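PDB 5D8M: metagenomic carboxyl esterase MGS0156 from Uncultured organism, which probably hydrolyses carboxylic ester bonds, releasing an alcohol and a carboxylic acid. Local coordinates for residues 52-64 with 318-330. Sequence-based numbering, arbitrary orientation. Where two conformers were deposited one is given.
Sequences LPGDRSSDGDGIL and SKNSYPRPALLEA
The N-terminal end of the last helix, 324-338, is covered here by the long loop that follows helix 34-48, and Pro-323 at the N-cap position lies against Gly-54. The loop passes the start of the helix in a type II beta turn, Leu-52 to Asp-55. Gly-54 CA makes a CA-H...O contact of 3.5 Å with Tyr-322 O; a CB on Gly-54 would clash with that oxygen. In the same turn Pro-53 CD rests on Pro-325 CG at 3.8 Å. A water bridges Pro-53 O to Ala-326 N, in the first turn of the helix.

Further along, Arg-56 crosses Tyr-322 and Pro-323 at about right angles. Its chain bends at chi3 (69°). Tyr-322 CD1 and Pro-323 CD lie over one face of the guanidinium, and the guanidinium and ring planes are 74° apart. In the guanidinium plane, NH1 donates to Gly-62 O at 2.8 Å, while NH2 lies 2.8 Å from Ser-321 O. Tyr-322 OH donates to Ile-63 O at 2.8 Å, tilted from the carbonyl plane. Ile-63 CG2 meets Pro-323 CG at 3.9 Å.

An alanine in place of Arg-56 removes the guanidinium, which would probably leave Gly-62 O without this donor and open a gap beside Tyr-322 CD1. The contact at the helix start is mainly apolar, with one water bridge, whereas hydrogen bonds to Gly-62 O and Ile-63 O tie the later part of the loop to Arg-56 and Tyr-322.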
ATOM      1  N   LEU A  52      -7.816  13.957  15.068  1.00 21.46           N
ATOM      2  CA  LEU A  52      -7.765  12.916  14.066  1.00 18.11           C
ATOM      3  C   LEU A  52      -7.412  11.607  14.750  1.00 19.73           C
ATOM      4  O   LEU A  52      -6.552  11.585  15.627  1.00 19.27           O
ATOM      5  CB  LEU A  52      -6.739  13.238  12.966  1.00 21.51           C
ATOM      6  CG  LEU A  52      -6.953  14.503  12.134  1.00 22.82           C
ATOM      7  CD1 LEU A  52      -5.876  14.604  11.055  1.00 24.27           C
ATOM      8  CD2 LEU A  52      -8.325  14.485  11.509  1.00 21.84           C
ATOM      9  N   PRO A  53      -8.092  10.522  14.362  1.00 19.74           N
ATOM     10  CA  PRO A  53      -7.762   9.190  14.875  1.00 24.77           C
ATOM     11  C   PRO A  53      -6.285   8.875  14.688  1.00 23.39           C
ATOM     12  O   PRO A  53      -5.720   9.180  13.621  1.00 19.12           O
ATOM     13  CB  PRO A  53      -8.631   8.259  14.028  1.00 22.78           C
ATOM     14  CG  PRO A  53      -9.798   9.113  13.647  1.00 25.81           C
ATOM     15  CD  PRO A  53      -9.271  10.509  13.478  1.00 20.45           C
ATOM     16  N   GLY A  54      -5.676   8.279  15.713  1.00 19.37           N
ATOM     17  CA  GLY A  54      -4.290   7.858  15.649  1.00 14.41           C
ATOM     18  C   GLY A  54      -3.249   8.959  15.824  1.00 19.15           C
ATOM     19  O   GLY A  54      -2.055   8.701  15.651  1.00 16.94           O
ATOM     20  N   ASP A  55      -3.683  10.181  16.151  1.00 19.59           N
ATOM     21  CA  ASP A  55      -2.752  11.293  16.378  1.00 18.89           C
ATOM     22  C   ASP A  55      -1.612  10.891  17.326  1.00 21.84           C
ATOM     23  O   ASP A  55      -1.828  10.192  18.321  1.00 18.34           O
ATOM     24  CB  ASP A  55      -3.478  12.510  16.953  1.00 21.02           C
ATOM     25  CG  ASP A  55      -2.599  13.777  16.962  1.00 27.50           C
ATOM     26  OD1 ASP A  55      -2.016  14.122  15.905  1.00 27.84           O
ATOM     27  OD2 ASP A  55      -2.500  14.439  18.020  1.00 28.65           O
ATOM     28  N   ARG A  56      -0.404  11.341  17.005  1.00 19.43           N
ATOM     29  CA  ARG A  56       0.790  11.062  17.801  1.00 22.18           C
ATOM     30  C   ARG A  56       1.802  12.163  17.506  1.00 23.71           C
ATOM     31  O   ARG A  56       1.583  12.985  16.609  1.00 22.02           O
ATOM     32  CB  ARG A  56       1.382   9.689  17.453  1.00 21.90           C
ATOM     33  CG  ARG A  56       1.772   9.564  15.981  1.00 16.86           C
ATOM     34  CD  ARG A  56       2.698   8.354  15.702  1.00 15.60           C
ATOM     35  NE  ARG A  56       2.013   7.078  15.855  1.00 19.59           N
ATOM     36  CZ  ARG A  56       2.508   5.900  15.482  1.00 20.92           C
ATOM     37  NH1 ARG A  56       3.721   5.807  14.925  1.00 18.71           N
ATOM     38  NH2 ARG A  56       1.782   4.807  15.671  1.00 18.61           N
ATOM     39  N   SER A  57       2.914  12.181  18.230  1.00 22.50           N
ATOM     40  CA  SER A  57       3.934  13.184  17.947  1.00 25.22           C
ATOM     41  C   SER A  57       4.565  12.905  16.597  1.00 19.11           C
ATOM     42  O   SER A  57       4.792  11.746  16.254  1.00 20.18           O
ATOM     43  CB  SER A  57       5.013  13.210  19.022  1.00 27.20           C
ATOM     44  OG  SER A  57       6.023  14.141  18.657  1.00 32.43           O
ATOM     45  N   SER A  58       4.844  13.963  15.838  1.00 19.35           N
ATOM     46  CA  SER A  58       5.523  13.827  14.547  1.00 24.60           C
ATOM     47  C   SER A  58       7.055  13.929  14.664  1.00 22.60           C
ATOM     48  O   SER A  58       7.779  13.710  13.680  1.00 21.54           O
ATOM     49  CB  SER A  58       5.014  14.888  13.564  1.00 22.11           C
ATOM     50  OG  SER A  58       5.312  16.179  14.047  1.00 24.19           O
ATOM     51  N   ASP A  59       7.539  14.262  15.860  1.00 21.10           N
ATOM     52  CA  ASP A  59       8.971  14.436  16.097  1.00 24.15           C
ATOM     53  C   ASP A  59       9.779  13.160  15.875  1.00 23.50           C
ATOM     54  O   ASP A  59       9.307  12.058  16.158  1.00 24.16           O
ATOM     55  CB  ASP A  59       9.223  14.932  17.525  1.00 26.72           C
ATOM     56  CG  ASP A  59       8.630  16.299  17.777  1.00 34.88           C
ATOM     57  OD1 ASP A  59       8.164  16.937  16.809  1.00 36.90           O
ATOM     58  OD2 ASP A  59       8.637  16.742  18.943  1.00 42.01           O
ATOM     59  N   GLY A  60      11.005  13.323  15.395  1.00 22.88           N
ATOM     60  CA  GLY A  60      11.908  12.206  15.190  1.00 24.10           C
ATOM     61  C   GLY A  60      11.378  11.191  14.184  1.00 19.93           C
ATOM     62  O   GLY A  60      11.056  11.529  13.052  1.00 19.42           O
ATOM     63  N   ASP A  61      11.280   9.945  14.621  1.00 19.42           N
ATOM     64  CA  ASP A  61      10.815   8.854  13.785  1.00 18.06           C
ATOM     65  C   ASP A  61       9.348   8.535  14.073  1.00 17.27           C
ATOM     66  O   ASP A  61       8.810   7.579  13.523  1.00 17.82           O
ATOM     67  CB  ASP A  61      11.676   7.601  14.013  1.00 18.09           C
ATOM     68  CG  ASP A  61      13.135   7.827  13.695  1.00 21.58           C
ATOM     69  OD1 ASP A  61      13.450   8.271  12.559  1.00 19.95           O
ATOM     70  OD2 ASP A  61      13.969   7.565  14.595  1.00 21.34           O
ATOM     71  N   GLY A  62       8.714   9.343  14.929  1.00 17.88           N
ATOM     72  CA  GLY A  62       7.332   9.139  15.347  1.00 18.50           C
ATOM     73  C   GLY A  62       6.313   8.793  14.258  1.00 16.10           C
ATOM     74  O   GLY A  62       5.551   7.843  14.396  1.00 17.04           O
ATOM     75  N   ILE A  63       6.278   9.564  13.181  1.00 15.84           N
ATOM     76  CA  ILE A  63       5.383   9.225  12.082  1.00 14.74           C
ATOM     77  C   ILE A  63       6.115   8.624  10.883  1.00 14.16           C
ATOM     78  O   ILE A  63       5.595   7.720  10.222  1.00 16.41           O
ATOM     79  CB  ILE A  63       4.549  10.446  11.604  1.00 14.81           C
ATOM     80  CG1 ILE A  63       5.445  11.640  11.236  1.00 15.62           C
ATOM     81  CG2 ILE A  63       3.506  10.817  12.681  1.00 15.95           C
ATOM     82  CD1 ILE A  63       4.716  12.791  10.440  1.00 16.80           C
ATOM     83  N   LEU A  64       7.316   9.118  10.612  1.00 14.78           N
ATOM     84  CA  LEU A  64       8.079   8.709   9.432  1.00 14.43           C
ATOM     85  C   LEU A  64       9.526   8.517   9.790  1.00 15.19           C
ATOM     86  O   LEU A  64      10.162   9.447  10.288  1.00 16.50           O
ATOM     87  CB  LEU A  64       7.976   9.759   8.330  1.00 14.52           C
ATOM     88  CG  LEU A  64       6.586  10.039   7.764  1.00 16.27           C
ATOM     89  CD1 LEU A  64       6.592  11.387   7.024  1.00 14.40           C
ATOM     90  CD2 LEU A  64       6.183   8.895   6.795  1.00 12.81           C
ATOM     91  N   SER A 318      -2.565  -6.045  17.678  1.00 19.01           N
ATOM     92  CA  SER A 318      -2.360  -5.311  18.927  1.00 17.52           C
ATOM     93  C   SER A 318      -1.634  -3.967  18.793  1.00 16.87           C
ATOM     94  O   SER A 318      -1.531  -3.234  19.759  1.00 19.36           O
ATOM     95  CB  SER A 318      -1.572  -6.188  19.896  1.00 20.72           C
ATOM     96  OG  SER A 318      -0.298  -6.465  19.338  1.00 19.32           O
ATOM     97  N   LYS A 319      -1.120  -3.641  17.613  1.00 16.23           N
ATOM     98  CA  LYS A 319      -0.409  -2.366  17.445  1.00 14.79           C
ATOM     99  C   LYS A 319      -0.952  -1.605  16.232  1.00 13.36           C
ATOM    100  O   LYS A 319      -0.192  -1.198  15.356  1.00 20.93           O
ATOM    101  CB  LYS A 319       1.102  -2.611  17.308  1.00 14.67           C
ATOM    102  CG  LYS A 319       1.754  -3.223  18.575  1.00 16.71           C
ATOM    103  CD  LYS A 319       1.675  -2.231  19.745  1.00 17.98           C
ATOM    104  CE  LYS A 319       2.275  -2.832  21.017  1.00 29.69           C
ATOM    105  NZ  LYS A 319       2.264  -1.849  22.142  1.00 33.24           N
ATOM    106  N   ASN A 320      -2.264  -1.401  16.203  1.00 13.58           N
ATOM    107  CA  ASN A 320      -2.969  -0.893  15.022  1.00 13.38           C
ATOM    108  C   ASN A 320      -3.060   0.633  14.974  1.00 16.56           C
ATOM    109  O   ASN A 320      -3.536   1.206  13.992  1.00 16.68           O
ATOM    110  CB  ASN A 320      -4.376  -1.503  14.976  1.00 13.08           C
ATOM    111  CG  ASN A 320      -5.080  -1.265  13.649  1.00 14.40           C
ATOM    112  OD1 ASN A 320      -6.122  -0.615  13.594  1.00 16.09           O
ATOM    113  ND2 ASN A 320      -4.514  -1.787  12.586  1.00 11.05           N
ATOM    114  N   SER A 321      -2.614   1.284  16.041  0.51 17.10           N
ATOM    115  CA  SER A 321      -2.678   2.741  16.121  0.51 19.51           C
ATOM    116  C   SER A 321      -1.631   3.402  15.226  0.51 18.50           C
ATOM    117  O   SER A 321      -0.436   3.116  15.334  0.51 17.69           O
ATOM    118  CB  SER A 321      -2.495   3.206  17.565  0.51 21.52           C
ATOM    119  OG  SER A 321      -3.564   2.750  18.366  0.51 22.15           O
ATOM    120  N   TYR A 322      -2.098   4.274  14.337  1.00 15.53           N
ATOM    121  CA  TYR A 322      -1.230   5.068  13.474  1.00 12.53           C
ATOM    122  C   TYR A 322      -2.079   6.230  12.942  1.00 12.88           C
ATOM    123  O   TYR A 322      -3.285   6.068  12.763  1.00 13.53           O
ATOM    124  CB  TYR A 322      -0.651   4.248  12.299  1.00 11.65           C
ATOM    125  CG  TYR A 322       0.334   5.057  11.497  1.00 12.53           C
ATOM    126  CD1 TYR A 322       1.649   5.237  11.949  1.00 10.87           C
ATOM    127  CD2 TYR A 322      -0.051   5.694  10.321  1.00 13.39           C
ATOM    128  CE1 TYR A 322       2.548   6.008  11.237  1.00 10.18           C
ATOM    129  CE2 TYR A 322       0.842   6.480   9.612  1.00 11.65           C
ATOM    130  CZ  TYR A 322       2.128   6.629  10.071  1.00 11.57           C
ATOM    131  OH  TYR A 322       2.986   7.415   9.360  1.00 13.93           O
ATOM    132  N   PRO A 323      -1.468   7.405  12.688  1.00 13.87           N
ATOM    133  CA  PRO A 323      -2.293   8.511  12.154  1.00 13.67           C
ATOM    134  C   PRO A 323      -2.625   8.371  10.666  1.00 13.72           C
ATOM    135  O   PRO A 323      -2.150   9.162   9.841  1.00 13.61           O
ATOM    136  CB  PRO A 323      -1.423   9.753  12.401  1.00 12.80           C
ATOM    137  CG  PRO A 323      -0.016   9.235  12.442  1.00 12.47           C
ATOM    138  CD  PRO A 323      -0.142   7.874  13.124  1.00 13.34           C
ATOM    139  N   ARG A 324      -3.441   7.373  10.331  1.00 14.07           N
ATOM    140  CA  ARG A 324      -3.899   7.166   8.940  1.00 12.10           C
ATOM    141  C   ARG A 324      -4.577   8.404   8.296  1.00  9.86           C
ATOM    142  O   ARG A 324      -4.295   8.693   7.127  1.00 10.68           O
ATOM    143  CB  ARG A 324      -4.847   5.933   8.877  1.00  9.47           C
ATOM    144  CG  ARG A 324      -4.115   4.580   9.175  1.00 12.02           C
ATOM    145  CD  ARG A 324      -5.091   3.399   9.227  1.00  9.79           C
ATOM    146  NE  ARG A 324      -5.976   3.475  10.399  1.00 12.13           N
ATOM    147  CZ  ARG A 324      -5.662   2.971  11.588  1.00 12.05           C
ATOM    148  NH1 ARG A 324      -6.509   3.077  12.598  1.00 12.29           N
ATOM    149  NH2 ARG A 324      -4.498   2.361  11.760  1.00 12.47           N
ATOM    150  N   PRO A 325      -5.440   9.150   9.034  1.00 11.80           N
ATOM    151  CA  PRO A 325      -6.029  10.327   8.380  1.00 13.71           C
ATOM    152  C   PRO A 325      -4.986  11.332   7.934  1.00 15.17           C
ATOM    153  O   PRO A 325      -5.075  11.839   6.810  1.00 13.36           O
ATOM    154  CB  PRO A 325      -6.916  10.940   9.469  1.00 14.43           C
ATOM    155  CG  PRO A 325      -7.264   9.757  10.371  1.00 13.43           C
ATOM    156  CD  PRO A 325      -5.991   8.960  10.395  1.00 12.12           C
ATOM    157  N   ALA A 326      -4.009  11.610   8.795  1.00 14.25           N
ATOM    158  CA  ALA A 326      -2.964  12.557   8.435  1.00 12.64           C
ATOM    159  C   ALA A 326      -2.160  12.026   7.255  1.00 16.08           C
ATOM    160  O   ALA A 326      -1.802  12.790   6.342  1.00 14.95           O
ATOM    161  CB  ALA A 326      -2.068  12.828   9.604  1.00 12.57           C
ATOM    162  N   LEU A 327      -1.882  10.719   7.272  1.00 14.68           N
ATOM    163  CA  LEU A 327      -1.133  10.081   6.191  1.00 10.74           C
ATOM    164  C   LEU A 327      -1.861  10.218   4.859  1.00  8.10           C
ATOM    165  O   LEU A 327      -1.241  10.585   3.867  1.00 13.08           O
ATOM    166  CB  LEU A 327      -0.886   8.592   6.484  1.00  9.69           C
ATOM    167  CG  LEU A 327      -0.002   7.836   5.468  1.00 12.86           C
ATOM    168  CD1 LEU A 327       1.496   8.227   5.601  1.00  8.91           C
ATOM    169  CD2 LEU A 327      -0.167   6.306   5.636  1.00 11.48           C
ATOM    170  N   LEU A 328      -3.163   9.912   4.838  1.00  8.21           N
ATOM    171  CA  LEU A 328      -3.931   9.961   3.600  1.00 13.98           C
ATOM    172  C   LEU A 328      -4.075  11.409   3.099  1.00 14.57           C
ATOM    173  O   LEU A 328      -3.976  11.662   1.901  1.00 14.02           O
ATOM    174  CB  LEU A 328      -5.311   9.338   3.788  1.00  9.50           C
ATOM    175  CG  LEU A 328      -6.150   9.123   2.525  1.00 10.06           C
ATOM    176  CD1 LEU A 328      -5.435   8.143   1.580  1.00  9.89           C
ATOM    177  CD2 LEU A 328      -7.559   8.604   2.882  1.00  9.66           C
ATOM    178  N   GLU A 329      -4.324  12.347   4.015  1.00  9.74           N
ATOM    179  CA  GLU A 329      -4.359  13.742   3.637  1.00 14.90           C
ATOM    180  C   GLU A 329      -3.011  14.233   3.085  1.00 14.08           C
ATOM    181  O   GLU A 329      -2.974  14.957   2.084  1.00 15.23           O
ATOM    182  CB  GLU A 329      -4.804  14.608   4.823  1.00 15.91           C
ATOM    183  CG  GLU A 329      -5.102  16.039   4.397  1.00 14.13           C
ATOM    184  CD  GLU A 329      -5.315  16.999   5.565  1.00 18.96           C
ATOM    185  OE1 GLU A 329      -5.803  16.569   6.653  1.00 18.59           O
ATOM    186  OE2 GLU A 329      -4.980  18.197   5.397  1.00 16.66           O
ATOM    187  N   ALA A 330      -1.905  13.839   3.714  1.00 11.04           N
ATOM    188  CA  ALA A 330      -0.587  14.206   3.206  1.00 11.96           C
ATOM    189  C   ALA A 330      -0.360  13.628   1.807  1.00 13.39           C
ATOM    190  O   ALA A 330       0.173  14.311   0.919  1.00 13.42           O
ATOM    191  CB  ALA A 330       0.534  13.733   4.183  1.00 10.18           C
TER
HETATM  192  O   HOH W   1      -4.138  11.459  12.086  1.00 17.61           O